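Local coordinates for flocculation protein FLO11 (Saccharomyces cerevisiae, PDB 4UYT) that mediates homophilic adhesion between yeast cells in flocculation through its N-terminal Flo11 domain, and contributes to invasive growth and biofilm formation, at residues Q31-V36 against H52-E57; E57-K62 against N93-T98; S66-G71 against T78-G83; Q122-Q127 against T141-L146. One frame throughout, in Å; residues are numbered along the deposited sequence.

Contact 1 (Q31-V36 against H52-E57)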
loop_
_atom_site.group_PDB
_atom_site.type_symbol
_atom_site.label_atom_id
_atom_site.label_comp_id
_atom_site.label_asym_id
_atom_site.label_seq_id
_atom_site.Cartn_x
_atom_site.Cartn_y
_atom_site.Cartn_z
ATOM N N GLN A 31 6.750 -11.064 -6.350
ATOM C CA GLN A 31 5.578 -10.955 -5.512
ATOM C C GLN A 31 5.831 -10.134 -4.252
ATOM O O GLN A 31 6.821 -10.304 -3.551
ATOM C CB GLN A 31 5.065 -12.317 -5.131
ATOM C CG GLN A 31 4.499 -13.082 -6.323
ATOM C CD GLN A 31 4.252 -14.532 -6.017
ATOM O OE1 GLN A 31 4.295 -14.980 -4.853
ATOM N NE2 GLN A 31 3.953 -15.279 -7.054
ATOM N N TYR A 32 4.885 -9.247 -3.963
ATOM C CA TYR A 32 4.811 -8.499 -2.692
ATOM C C TYR A 32 3.424 -8.739 -2.101
ATOM O O TYR A 32 2.475 -9.011 -2.828
ATOM C CB TYR A 32 4.980 -6.987 -2.907
ATOM C CG TYR A 32 6.341 -6.549 -3.359
ATOM C CD1 TYR A 32 6.762 -6.749 -4.672
ATOM C CD2 TYR A 32 7.190 -5.841 -2.492
ATOM C CE1 TYR A 32 8.001 -6.308 -5.099
ATOM C CE2 TYR A 32 8.432 -5.403 -2.916
ATOM C CZ TYR A 32 8.832 -5.650 -4.220
ATOM O OH TYR A 32 10.058 -5.199 -4.646
ATOM N N THR A 33 3.326 -8.501 -0.789
ATOM C CA THR A 33 2.075 -8.458 -0.080
ATOM C C THR A 33 1.945 -7.138 0.658
ATOM O O THR A 33 2.934 -6.484 0.999
ATOM C CB THR A 33 1.935 -9.626 0.922
ATOM O OG1 THR A 33 2.991 -9.558 1.877
ATOM C CG2 THR A 33 1.954 -10.988 0.204
ATOM N N LEU A 34 0.703 -6.777 0.951
ATOM C CA LEU A 34 0.377 -5.586 1.728
ATOM C C LEU A 34 -0.667 -5.942 2.753
ATOM O O LEU A 34 -1.653 -6.598 2.414
ATOM C CB LEU A 34 -0.099 -4.445 0.807
ATOM C CG LEU A 34 -0.458 -3.129 1.501
ATOM C CD1 LEU A 34 -0.190 -1.931 0.586
ATOM C CD2 LEU A 34 -1.891 -3.069 2.004
ATOM N N ASP A 35 -0.470 -5.473 3.987
ATOM C CA ASP A 35 -1.468 -5.561 5.022
ATOM C C ASP A 35 -1.667 -4.163 5.616
ATOM O O ASP A 35 -0.750 -3.381 5.713
ATOM C CB ASP A 35 -1.025 -6.548 6.113
ATOM C CG ASP A 35 -2.132 -6.974 7.020
ATOM O OD1 ASP A 35 -3.319 -6.766 6.702
ATOM O OD2 ASP A 35 -1.790 -7.616 8.045
ATOM N N VAL A 36 -2.874 -3.894 6.044
ATOM C CA VAL A 36 -3.214 -2.667 6.796
ATOM C C VAL A 36 -3.264 -3.082 8.252
ATOM O O VAL A 36 -4.133 -3.843 8.662
ATOM C CB VAL A 36 -4.533 -2.042 6.322
ATOM C CG1 VAL A 36 -4.855 -0.830 7.202
ATOM C CG2 VAL A 36 -4.466 -1.656 4.852
ATOM N N HIS A 52 1.929 -2.435 5.972
ATOM C CA HIS A 52 3.122 -3.234 6.045
ATOM C C HIS A 52 3.240 -3.967 4.724
ATOM O O HIS A 52 2.364 -4.769 4.380
ATOM C CB HIS A 52 3.037 -4.220 7.207
ATOM C CG HIS A 52 4.252 -5.069 7.387
ATOM N ND1 HIS A 52 4.231 -6.251 8.077
ATOM C CD2 HIS A 52 5.530 -4.873 7.002
ATOM C CE1 HIS A 52 5.448 -6.748 8.107
ATOM N NE2 HIS A 52 6.252 -5.933 7.458
ATOM N N VAL A 53 4.312 -3.711 3.986
ATOM C CA VAL A 53 4.561 -4.279 2.674
ATOM C C VAL A 53 5.770 -5.186 2.750
ATOM O O VAL A 53 6.782 -4.794 3.303
ATOM C CB VAL A 53 4.780 -3.172 1.622
ATOM C CG1 VAL A 53 5.135 -3.731 0.272
ATOM C CG2 VAL A 53 3.517 -2.323 1.524
ATOM N N LYS A 54 5.626 -6.407 2.235
ATOM C CA LYS A 54 6.728 -7.356 2.189
ATOM C C LYS A 54 6.911 -7.888 0.795
ATOM O O LYS A 54 5.953 -8.086 0.061
ATOM C CB LYS A 54 6.478 -8.520 3.137
ATOM C CG LYS A 54 6.371 -8.130 4.607
ATOM C CD LYS A 54 5.873 -9.375 5.324
ATOM C CE LYS A 54 6.107 -9.416 6.808
ATOM N NZ LYS A 54 6.278 -10.816 7.277
ATOM N N GLY A 55 8.171 -8.080 0.437
ATOM C CA GLY A 55 8.544 -8.742 -0.798
ATOM C C GLY A 55 8.885 -10.211 -0.553
ATOM O O GLY A 55 9.317 -10.576 0.542
ATOM N N LYS A 56 8.726 -11.048 -1.573
ATOM C CA LYS A 56 8.970 -12.481 -1.414
ATOM C C LYS A 56 10.409 -12.784 -1.011
ATOM O O LYS A 56 10.668 -13.646 -0.166
ATOM C CB LYS A 56 8.623 -13.225 -2.715
ATOM C CG LYS A 56 8.665 -14.739 -2.585
ATOM C CD LYS A 56 7.845 -15.465 -3.645
ATOM C CE LYS A 56 7.871 -16.974 -3.457
ATOM N NZ LYS A 56 6.786 -17.627 -4.248
ATOM N N GLU A 57 11.333 -12.080 -1.656
ATOM C CA GLU A 57 12.743 -12.159 -1.342
ATOM C C GLU A 57 13.229 -10.817 -0.849
ATOM O O GLU A 57 12.640 -9.767 -1.146
ATOM C CB GLU A 57 13.545 -12.538 -2.589
ATOM C CG GLU A 57 13.097 -13.819 -3.289
ATOM C CD GLU A 57 13.276 -15.070 -2.444
ATOM O OE1 GLU A 57 14.139 -15.076 -1.543
ATOM O OE2 GLU A 57 12.561 -16.065 -2.695
HETATM O O HOH W 1 2.589 -7.688 3.963
HETATM O O HOH W 2 1.184 -7.848 8.417
#

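Contact 2 (E57-K62 against N93-T98)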
loop_
_atom_site.group_PDB
_atom_site.type_symbol
_atom_site.label_atom_id
_atom_site.label_comp_id
_atom_site.label_asym_id
_atom_site.label_seq_id
_atom_site.Cartn_x
_atom_site.Cartn_y
_atom_site.Cartn_z
ATOM N N GLU A 57 11.333 -12.080 -1.656
ATOM C CA GLU A 57 12.743 -12.159 -1.342
ATOM C C GLU A 57 13.229 -10.817 -0.849
ATOM O O GLU A 57 12.640 -9.767 -1.146
ATOM C CB GLU A 57 13.545 -12.538 -2.589
ATOM C CG GLU A 57 13.097 -13.819 -3.289
ATOM C CD GLU A 57 13.276 -15.070 -2.444
ATOM O OE1 GLU A 57 14.139 -15.076 -1.543
ATOM O OE2 GLU A 57 12.561 -16.065 -2.695
ATOM N N ASN A 58 14.320 -10.862 -0.097
ATOM C CA ASN A 58 14.898 -9.652 0.442
ATOM C C ASN A 58 15.737 -8.955 -0.624
ATOM O O ASN A 58 16.638 -9.559 -1.201
ATOM C CB ASN A 58 15.771 -9.969 1.655
ATOM C CG ASN A 58 16.236 -8.715 2.357
ATOM O OD1 ASN A 58 15.428 -7.875 2.704
ATOM N ND2 ASN A 58 17.542 -8.560 2.528
ATOM N N ILE A 59 15.445 -7.678 -0.871
ATOM C CA ILE A 59 16.197 -6.840 -1.795
ATOM C C ILE A 59 16.842 -5.718 -0.993
ATOM O O ILE A 59 16.176 -4.914 -0.353
ATOM C CB ILE A 59 15.312 -6.274 -2.916
ATOM C CG1 ILE A 59 14.696 -7.421 -3.703
ATOM C CG2 ILE A 59 16.113 -5.328 -3.805
ATOM C CD1 ILE A 59 13.756 -6.965 -4.801
ATOM N N ASP A 60 18.165 -5.691 -1.043
ATOM C CA ASP A 60 18.916 -4.694 -0.318
ATOM C C ASP A 60 18.537 -3.279 -0.723
ATOM O O ASP A 60 18.272 -3.001 -1.896
ATOM C CB ASP A 60 20.413 -4.883 -0.543
ATOM C CG ASP A 60 21.244 -4.081 0.440
ATOM O OD1 ASP A 60 21.535 -4.616 1.529
ATOM O OD2 ASP A 60 21.591 -2.917 0.143
ATOM N N LEU A 61 18.552 -2.373 0.252
ATOM C CA LEU A 61 18.228 -0.972 -0.001
ATOM C C LEU A 61 19.077 -0.335 -1.114
ATOM O O LEU A 61 18.635 0.594 -1.772
ATOM C CB LEU A 61 18.362 -0.159 1.294
ATOM C CG LEU A 61 17.881 1.299 1.244
ATOM C CD1 LEU A 61 16.396 1.398 0.931
ATOM C CD2 LEU A 61 18.191 2.032 2.549
ATOM N N LYS A 62 20.293 -0.835 -1.329
ATOM C CA LYS A 62 21.182 -0.225 -2.305
ATOM C C LYS A 62 20.613 -0.261 -3.718
ATOM O O LYS A 62 20.961 0.582 -4.556
ATOM C CB LYS A 62 22.563 -0.885 -2.276
ATOM C CG LYS A 62 22.622 -2.249 -2.935
ATOM C CD LYS A 62 23.927 -2.957 -2.633
ATOM C CE LYS A 62 24.019 -4.255 -3.404
ATOM N NZ LYS A 62 25.246 -5.006 -3.022
ATOM N N ASN A 93 14.144 -0.825 4.021
ATOM C CA ASN A 93 14.112 -2.125 3.342
ATOM C C ASN A 93 12.910 -2.084 2.402
ATOM O O ASN A 93 11.802 -2.103 2.875
ATOM C CB ASN A 93 13.999 -3.261 4.354
ATOM C CG ASN A 93 13.997 -4.613 3.699
ATOM O OD1 ASN A 93 13.774 -4.738 2.483
ATOM N ND2 ASN A 93 14.229 -5.650 4.501
ATOM N N PRO A 94 13.129 -2.022 1.079
ATOM C CA PRO A 94 12.002 -1.897 0.147
ATOM C C PRO A 94 11.189 -3.188 0.062
ATOM O O PRO A 94 10.150 -3.189 -0.577
ATOM C CB PRO A 94 12.686 -1.575 -1.185
ATOM C CG PRO A 94 14.019 -2.235 -1.065
ATOM C CD PRO A 94 14.422 -2.086 0.378
ATOM N N THR A 95 11.680 -4.268 0.675
ATOM C CA THR A 95 10.975 -5.533 0.724
ATOM C C THR A 95 10.471 -5.878 2.132
ATOM O O THR A 95 9.963 -6.971 2.329
ATOM C CB THR A 95 11.817 -6.676 0.113
ATOM O OG1 THR A 95 13.088 -6.786 0.758
ATOM C CG2 THR A 95 12.015 -6.418 -1.356
ATOM N N ASP A 96 10.534 -4.933 3.076
ATOM C CA ASP A 96 9.884 -5.111 4.369
ATOM C C ASP A 96 9.799 -3.734 5.007
ATOM O O ASP A 96 10.737 -3.280 5.666
ATOM C CB ASP A 96 10.621 -6.102 5.283
ATOM C CG ASP A 96 9.790 -6.523 6.472
ATOM O OD1 ASP A 96 8.875 -5.768 6.839
ATOM O OD2 ASP A 96 10.051 -7.605 7.011
ATOM N N PHE A 97 8.702 -3.031 4.767
ATOM C CA PHE A 97 8.562 -1.666 5.252
ATOM C C PHE A 97 7.168 -1.397 5.709
ATOM O O PHE A 97 6.225 -2.090 5.360
ATOM C CB PHE A 97 9.001 -0.631 4.201
ATOM C CG PHE A 97 8.149 -0.559 2.949
ATOM C CD1 PHE A 97 7.041 0.270 2.879
ATOM C CD2 PHE A 97 8.475 -1.316 1.802
ATOM C CE1 PHE A 97 6.294 0.357 1.714
ATOM C CE2 PHE A 97 7.719 -1.235 0.635
ATOM C CZ PHE A 97 6.628 -0.386 0.609
ATOM N N THR A 98 7.066 -0.348 6.508
ATOM C CA THR A 98 5.808 0.188 6.928
ATOM C C THR A 98 5.700 1.649 6.510
ATOM O O THR A 98 6.687 2.326 6.270
ATOM C CB THR A 98 5.595 0.073 8.455
ATOM O OG1 THR A 98 6.584 0.858 9.136
ATOM C CG2 THR A 98 5.653 -1.345 8.903
HETATM O O HOH W 3 12.768 -8.497 3.326
#

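Contact 3 (S66-G71 against T78-G83). With ACT (acetate ion), chain H.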
loop_
_atom_site.group_PDB
_atom_site.type_symbol
_atom_site.label_atom_id
_atom_site.label_comp_id
_atom_site.label_asym_id
_atom_site.label_seq_id
_atom_site.Cartn_x
_atom_site.Cartn_y
_atom_site.Cartn_z
ATOM N N SER A 66 13.861 5.066 -5.786
ATOM C CA SER A 66 12.766 5.811 -5.206
ATOM C C SER A 66 11.584 4.906 -4.928
ATOM O O SER A 66 11.376 3.875 -5.584
ATOM C CB SER A 66 12.346 6.951 -6.130
ATOM O OG SER A 66 11.771 6.456 -7.330
ATOM N N LEU A 67 10.799 5.337 -3.953
ATOM C CA LEU A 67 9.616 4.608 -3.510
ATOM C C LEU A 67 8.624 5.649 -3.021
ATOM O O LEU A 67 8.955 6.480 -2.176
ATOM C CB LEU A 67 10.000 3.643 -2.390
ATOM C CG LEU A 67 8.860 2.785 -1.850
ATOM C CD1 LEU A 67 8.332 1.850 -2.910
ATOM C CD2 LEU A 67 9.329 2.002 -0.639
ATOM N N LYS A 68 7.410 5.603 -3.555
ATOM C CA LYS A 68 6.403 6.546 -3.114
ATOM C C LYS A 68 5.048 5.941 -3.288
ATOM O O LYS A 68 4.805 5.121 -4.181
ATOM C CB LYS A 68 6.496 7.865 -3.847
ATOM C CG LYS A 68 6.382 7.817 -5.336
ATOM C CD LYS A 68 6.379 9.247 -5.888
ATOM C CE LYS A 68 6.486 9.279 -7.384
ATOM N NZ LYS A 68 6.504 10.707 -7.809
ATOM N N ILE A 69 4.156 6.374 -2.422
ATOM C CA ILE A 69 2.754 6.036 -2.515
ATOM C C ILE A 69 2.111 7.155 -3.350
ATOM O O ILE A 69 2.337 8.346 -3.099
ATOM C CB ILE A 69 2.101 5.938 -1.131
ATOM C CG1 ILE A 69 2.950 5.135 -0.169
ATOM C CG2 ILE A 69 0.715 5.373 -1.271
ATOM C CD1 ILE A 69 2.375 4.966 1.205
ATOM N N ILE A 70 1.346 6.770 -4.361
ATOM C CA ILE A 70 0.700 7.718 -5.246
ATOM C C ILE A 70 -0.773 7.398 -5.362
ATOM O O ILE A 70 -1.244 6.321 -4.982
ATOM C CB ILE A 70 1.351 7.698 -6.651
ATOM C CG1 ILE A 70 1.280 6.310 -7.314
ATOM C CG2 ILE A 70 2.786 8.202 -6.570
ATOM C CD1 ILE A 70 1.767 6.284 -8.743
ATOM N N GLY A 71 -1.520 8.348 -5.902
ATOM C CA GLY A 71 -2.935 8.143 -6.095
ATOM C C GLY A 71 -3.708 8.075 -4.790
ATOM O O GLY A 71 -4.741 7.452 -4.740
ATOM N N THR A 78 0.393 12.198 -2.692
ATOM C CA THR A 78 1.622 11.456 -2.783
ATOM C C THR A 78 2.268 11.420 -1.400
ATOM O O THR A 78 2.303 12.427 -0.670
ATOM C CB THR A 78 2.584 12.119 -3.800
ATOM O OG1 THR A 78 1.989 12.066 -5.095
ATOM C CG2 THR A 78 3.956 11.443 -3.840
ATOM N N VAL A 79 2.805 10.247 -1.061
ATOM C CA VAL A 79 3.575 10.051 0.165
ATOM C C VAL A 79 4.922 9.495 -0.224
ATOM O O VAL A 79 5.057 8.329 -0.568
ATOM C CB VAL A 79 2.866 9.100 1.162
ATOM C CG1 VAL A 79 3.647 9.026 2.453
ATOM C CG2 VAL A 79 1.449 9.575 1.428
ATOM N N GLN A 80 5.920 10.365 -0.231
ATOM C CA GLN A 80 7.263 9.925 -0.533
ATOM C C GLN A 80 7.817 9.080 0.602
ATOM O O GLN A 80 7.791 9.488 1.761
ATOM C CB GLN A 80 8.167 11.130 -0.786
ATOM C CG GLN A 80 9.444 10.757 -1.533
ATOM C CD GLN A 80 9.255 10.614 -3.035
ATOM O OE1 GLN A 80 8.503 11.355 -3.660
ATOM N NE2 GLN A 80 9.946 9.657 -3.616
ATOM N N LEU A 81 8.340 7.900 0.268
ATOM C CA LEU A 81 8.947 7.014 1.279
ATOM C C LEU A 81 10.456 6.976 1.159
ATOM O O LEU A 81 11.146 6.889 2.163
ATOM C CB LEU A 81 8.390 5.585 1.218
ATOM C CG LEU A 81 6.880 5.506 1.410
ATOM C CD1 LEU A 81 6.447 4.054 1.317
ATOM C CD2 LEU A 81 6.431 6.107 2.732
ATOM N N TYR A 82 10.960 7.067 -0.067
ATOM C CA TYR A 82 12.379 7.049 -0.302
ATOM C C TYR A 82 12.642 7.798 -1.586
ATOM O O TYR A 82 11.968 7.594 -2.596
ATOM C CB TYR A 82 12.886 5.627 -0.437
ATOM C CG TYR A 82 14.372 5.498 -0.342
ATOM C CD1 TYR A 82 14.982 5.371 0.887
ATOM C CD2 TYR A 82 15.158 5.493 -1.476
ATOM C CE1 TYR A 82 16.348 5.207 0.993
ATOM C CE2 TYR A 82 16.517 5.327 -1.394
ATOM C CZ TYR A 82 17.104 5.181 -0.159
ATOM O OH TYR A 82 18.461 5.008 -0.066
ATOM N N GLY A 83 13.643 8.640 -1.571
ATOM C CA GLY A 83 14.083 9.257 -2.783
ATOM C C GLY A 83 15.189 10.245 -2.511
ATOM O O GLY A 83 15.047 11.137 -1.675
HETATM C C ACT H . 0.461 16.317 -2.591
HETATM O O ACT H . -0.804 16.363 -2.289
HETATM O OXT ACT H . 1.035 15.196 -2.339
HETATM C CH3 ACT H . 1.151 17.451 -3.258
HETATM O O HOH W 4 3.720 11.954 -7.439
HETATM O O HOH W 5 7.869 12.418 -6.128
HETATM O O HOH W 6 -0.252 10.910 -6.701
#

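Contact 4 (Q122-Q127 against T141-L146)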
loop_
_atom_site.group_PDB
_atom_site.type_symbol
_atom_site.label_atom_id
_atom_site.label_comp_id
_atom_site.label_asym_id
_atom_site.label_seq_id
_atom_site.Cartn_x
_atom_site.Cartn_y
_atom_site.Cartn_z
ATOM N N GLN A 122 4.740 3.093 -6.124
ATOM C CA GLN A 122 5.614 3.191 -7.276
ATOM C C GLN A 122 7.025 2.901 -6.802
ATOM O O GLN A 122 7.597 3.644 -5.994
ATOM C CB GLN A 122 5.505 4.588 -7.877
ATOM C CG GLN A 122 6.379 4.863 -9.081
ATOM C CD GLN A 122 6.347 6.333 -9.457
ATOM O OE1 GLN A 122 5.292 6.899 -9.695
ATOM N NE2 GLN A 122 7.505 6.961 -9.464
ATOM N N PHE A 123 7.586 1.822 -7.358
ATOM C CA PHE A 123 8.947 1.400 -7.070
ATOM C C PHE A 123 9.833 1.740 -8.271
ATOM O O PHE A 123 9.475 1.462 -9.422
ATOM C CB PHE A 123 9.008 -0.117 -6.915
ATOM C CG PHE A 123 8.363 -0.675 -5.662
ATOM C CD1 PHE A 123 6.984 -0.773 -5.554
ATOM C CD2 PHE A 123 9.140 -1.174 -4.630
ATOM C CE1 PHE A 123 6.407 -1.311 -4.415
ATOM C CE2 PHE A 123 8.570 -1.755 -3.510
ATOM C CZ PHE A 123 7.203 -1.835 -3.409
ATOM N N GLU A 124 11.007 2.276 -7.989
ATOM C CA GLU A 124 12.040 2.414 -9.005
ATOM C C GLU A 124 13.311 1.852 -8.417
ATOM O O GLU A 124 13.930 2.460 -7.543
ATOM C CB GLU A 124 12.259 3.881 -9.412
ATOM C CG GLU A 124 11.093 4.531 -10.129
ATOM C CD GLU A 124 11.351 5.987 -10.515
ATOM O OE1 GLU A 124 12.441 6.535 -10.236
ATOM O OE2 GLU A 124 10.434 6.597 -11.100
ATOM N N TYR A 125 13.725 0.707 -8.953
ATOM C CA TYR A 125 15.010 0.123 -8.651
ATOM C C TYR A 125 15.974 0.356 -9.811
ATOM O O TYR A 125 15.573 0.519 -10.966
ATOM C CB TYR A 125 14.870 -1.382 -8.454
ATOM C CG TYR A 125 14.061 -1.835 -7.250
ATOM C CD1 TYR A 125 14.668 -1.974 -6.006
ATOM C CD2 TYR A 125 12.735 -2.250 -7.375
ATOM C CE1 TYR A 125 13.976 -2.451 -4.899
ATOM C CE2 TYR A 125 12.041 -2.746 -6.282
ATOM C CZ TYR A 125 12.658 -2.855 -5.041
ATOM O OH TYR A 125 12.022 -3.382 -3.933
ATOM N N LEU A 126 17.256 0.381 -9.490
ATOM C CA LEU A 126 18.309 0.412 -10.507
ATOM C C LEU A 126 18.294 1.668 -11.374
ATOM O O LEU A 126 18.792 1.640 -12.496
ATOM C CB LEU A 126 18.252 -0.827 -11.430
ATOM C CG LEU A 126 18.505 -2.219 -10.854
ATOM C CD1 LEU A 126 18.735 -3.197 -11.997
ATOM C CD2 LEU A 126 19.699 -2.243 -9.909
ATOM N N GLN A 127 17.751 2.763 -10.866
ATOM C CA GLN A 127 17.799 4.044 -11.551
ATOM C C GLN A 127 18.755 4.935 -10.797
ATOM O O GLN A 127 19.155 4.624 -9.670
ATOM C CB GLN A 127 16.408 4.678 -11.639
ATOM C CG GLN A 127 15.425 3.896 -12.506
ATOM C CD GLN A 127 15.873 3.745 -13.952
ATOM O OE1 GLN A 127 15.616 2.723 -14.593
ATOM N NE2 GLN A 127 16.549 4.755 -14.471
ATOM N N THR A 141 11.273 -7.284 -13.057
ATOM C CA THR A 141 11.009 -5.931 -13.495
ATOM C C THR A 141 11.457 -4.918 -12.437
ATOM O O THR A 141 11.149 -5.078 -11.257
ATOM C CB THR A 141 9.516 -5.831 -13.785
ATOM O OG1 THR A 141 9.241 -6.749 -14.850
ATOM C CG2 THR A 141 9.103 -4.435 -14.169
ATOM N N THR A 142 12.147 -3.858 -12.858
ATOM C CA THR A 142 12.799 -2.936 -11.941
ATOM C C THR A 142 12.043 -1.655 -11.600
ATOM O O THR A 142 12.273 -1.096 -10.543
ATOM C CB THR A 142 14.193 -2.554 -12.455
ATOM O OG1 THR A 142 14.078 -2.053 -13.795
ATOM C CG2 THR A 142 15.120 -3.759 -12.451
ATOM N N SER A 143 11.174 -1.193 -12.495
ATOM C CA SER A 143 10.304 -0.055 -12.227
ATOM C C SER A 143 8.877 -0.503 -12.463
ATOM O O SER A 143 8.544 -1.026 -13.530
ATOM C CB SER A 143 10.639 1.138 -13.125
ATOM O OG SER A 143 11.807 1.818 -12.674
ATOM N N PHE A 144 8.029 -0.309 -11.476
ATOM C CA PHE A 144 6.666 -0.786 -11.546
ATOM C C PHE A 144 5.840 -0.126 -10.468
ATOM O O PHE A 144 6.362 0.435 -9.498
ATOM C CB PHE A 144 6.636 -2.318 -11.381
ATOM C CG PHE A 144 7.290 -2.817 -10.108
ATOM C CD1 PHE A 144 6.581 -2.924 -8.906
ATOM C CD2 PHE A 144 8.619 -3.190 -10.101
ATOM C CE1 PHE A 144 7.202 -3.367 -7.738
ATOM C CE2 PHE A 144 9.232 -3.646 -8.953
ATOM C CZ PHE A 144 8.531 -3.720 -7.760
ATOM N N ASP A 145 4.540 -0.196 -10.681
ATOM C CA ASP A 145 3.560 0.282 -9.721
ATOM C C ASP A 145 2.754 -0.911 -9.256
ATOM O O ASP A 145 2.350 -1.724 -10.093
ATOM C CB ASP A 145 2.599 1.274 -10.371
ATOM C CG ASP A 145 3.251 2.581 -10.772
ATOM O OD1 ASP A 145 4.389 2.880 -10.368
ATOM O OD2 ASP A 145 2.573 3.344 -11.480
ATOM N N LEU A 146 2.503 -1.026 -7.962
ATOM C CA LEU A 146 1.645 -2.044 -7.368
ATOM C C LEU A 146 0.417 -1.349 -6.824
ATOM O O LEU A 146 0.513 -0.397 -6.047
ATOM C CB LEU A 146 2.350 -2.780 -6.254
ATOM C CG LEU A 146 3.600 -3.537 -6.690
ATOM C CD1 LEU A 146 4.186 -4.285 -5.501
ATOM C CD2 LEU A 146 3.352 -4.475 -7.864
HETATM O O HOH W 7 3.921 5.706 -11.467
HETATM O O HOH W 8 14.091 0.625 -13.242
#

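Contact 1 (Q31-V36 against H52-E57)
Tyr32 meets Gly55 in a non-hydrogen-bonded antiparallel pair, and the absence of a side chain at Gly55 leaves room for the tyrosine ring alongside the neighbouring strand: Tyr32 CD2 comes within 3.6 Å of Gly55 CA. With chi1 at -68°, CG stands anti to the carbonyl carbon, which carries the ring to the strand 52-55 side, where CD2 also reaches Val53 CG1 at 4.0 Å. On the same face Val53 turns its other methyl to Leu34, CG2 to CD1 being 3.8 Å. Thr33 with Lys54, between these pairs, and Asp35 with His52, beyond Leu34, are each joined by backbone bonds in both directions, and Lys56 N adds a more bent one to Gln31 O (2.8 Å, 142° at the hydrogen). The opposite face is wet. One water joins Thr33 OG1 (2.8 Å) to His52 O, while a second donates to Asp35 OD2 and makes a weak bond to His52 ND1. Outside the pair, Asp96 on the next strand holds His52 NE2, and Tyr125 of the other sheet bonds the Tyr32 hydroxyl. One face apolar and turned inward, the other hydrated: this is the amphipathic hairpin characteristic of a beta sandwich, here the fibronectin type III-like adhesin domain of Flo11.

Contact 2 (E57-K62 against N93-T98)
Thr95 and Asn58 face each other where the loop 57-62 passes the type I turn from Asn93 to Asp96. The threonine sets OG1 between its backbone N and carbonyl carbon (chi1 56°), and in that position the hydroxyl takes a nearly straight bond from Ile59 N, 3.0 Å long and 169° at the hydrogen. It gives its own proton to Asn93 OD1 at 2.8 Å, in the amide plane and on a lone pair. The same rotamer leaves CG2 against Ile59, 3.7 Å from CB. Asn93 OD1 also receives Thr95 N from above its plane, closing an Asx turn, so two bonds fix the amide and aim ND2 at Asn58 OD1 (3.1 Å). There the two amides are steeply inclined to each other, and the Asn58 oxygen accepts a water as well. Beyond them Pro94 CD rests 4.0 Å from Leu61 CD1. Used as both donor and acceptor, the threonine hydroxyl is fixed in its rotation; both bonds between the segments end on side-chain oxygens, with the apolar contacts packed beside them.

Contact 3 (S66-G71 against T78-G83)
Leu81 CD1 lies between Leu67 and Ile69, 4.0 Å from both Leu67 CD2 and Ile69 CG1, and forms the apolar centre of this hairpin. Its CG is anti to the carbonyl carbon (chi1 -58°), which brings the branched end back across strand 66-70. Flanking it, Ile69 and Val79 run side by side, their CB atoms 4.0 Å apart, and Leu67 meets Tyr82 through their CB atoms. Leu81 can join this face because the strand is irregular: Leu81 N and Tyr82 N both bond to Leu67 O, at 2.9 and 3.0 Å, the mark of a classic beta bulge. Past the bulge the regular pairing of Ile69 with Val79 resumes. Gln80, on the other face, is bent at chi2 (81°), and its NE2 donates to Tyr82 O at 3.1 Å from the face opposite Leu67 N, so that one carbonyl is gripped by two donors. Farther out Lys68 extends past Gln80 and Thr78; its NZ is linked by one water to Gln80 OE1 and by another to Thr78 OG1. An acetate, probably from the crystallisation liquor, accepts a bond from Thr78 N. Strand 64-70 runs between strands 79-83 and 120-125 in the five-stranded sheet, while Leu67 and Leu81 pack against Phe97, and Ile69 against Phe101, on strand 96-104 of the facing sheet.

Contact 4 (Q122-Q127 against T141-L146)
Phe123 and Phe144, a hydrogen-bonded antiparallel pair, put ring against ring. Their planes are only 20° apart and the centroids 4.8 Å, but the rings are slid so far that they barely overlap; what sits over the Phe144 face is Phe123 CB, a CH-pi contact 3.9 Å from the ring centroid. The Phe144 rotamer (chi1 56°) places its CG between the backbone N and the carbonyl carbon and tips the ring toward strand 122-125. There CE1 closes to 3.4 Å on Phe123 CD1, and CZ reaches the edge of the Tyr125 ring at CE2. Leu146 CD1 adds to the cluster at Phe123 CE1. This aromatic face of the edge strand 143-147 and its neighbour belongs to the interior of the fibronectin type III-like sandwich, where Tyr32 of the other sheet meets the Phe123 ring. Thr142 works at the end of the ladder: its O accepts Tyr125 N at 2.8 Å, and its CG2 touches Leu126 CD1 at 3.7 Å, the two side chains crossing nearly at right angles. Its OG1 donates to a water, as does Ser143 OG, and the same water donates in turn to Tyr125 O and Gln127 OE1, so that four protein atoms surround it.

Contacts 1, 3 and 4 are antiparallel strand pairs, whereas contact 2 sets a loop against a turn. Contacts 3 and 4 share the five-stranded sheet, strands 64-70 and 120-125 being neighbours in it; contacts 1 and 2 reach the facing sheet through strands 46-55 and 96-104. The sheets meet where Tyr32 touches Leu146 and Phe144, and Pro94 and Ile59 pack on Tyr125. Contact 3 is the most enclosed, with no exposed residue among those touching; the others each have three or four. Mostly aliphatic groups fill its inner face and aromatic rings that of contact 4, while waters bridge their outer faces. Contacts 2 and 4 lie farther from the chain's centre; contact 2 relies most on side-chain hydrogen bonds.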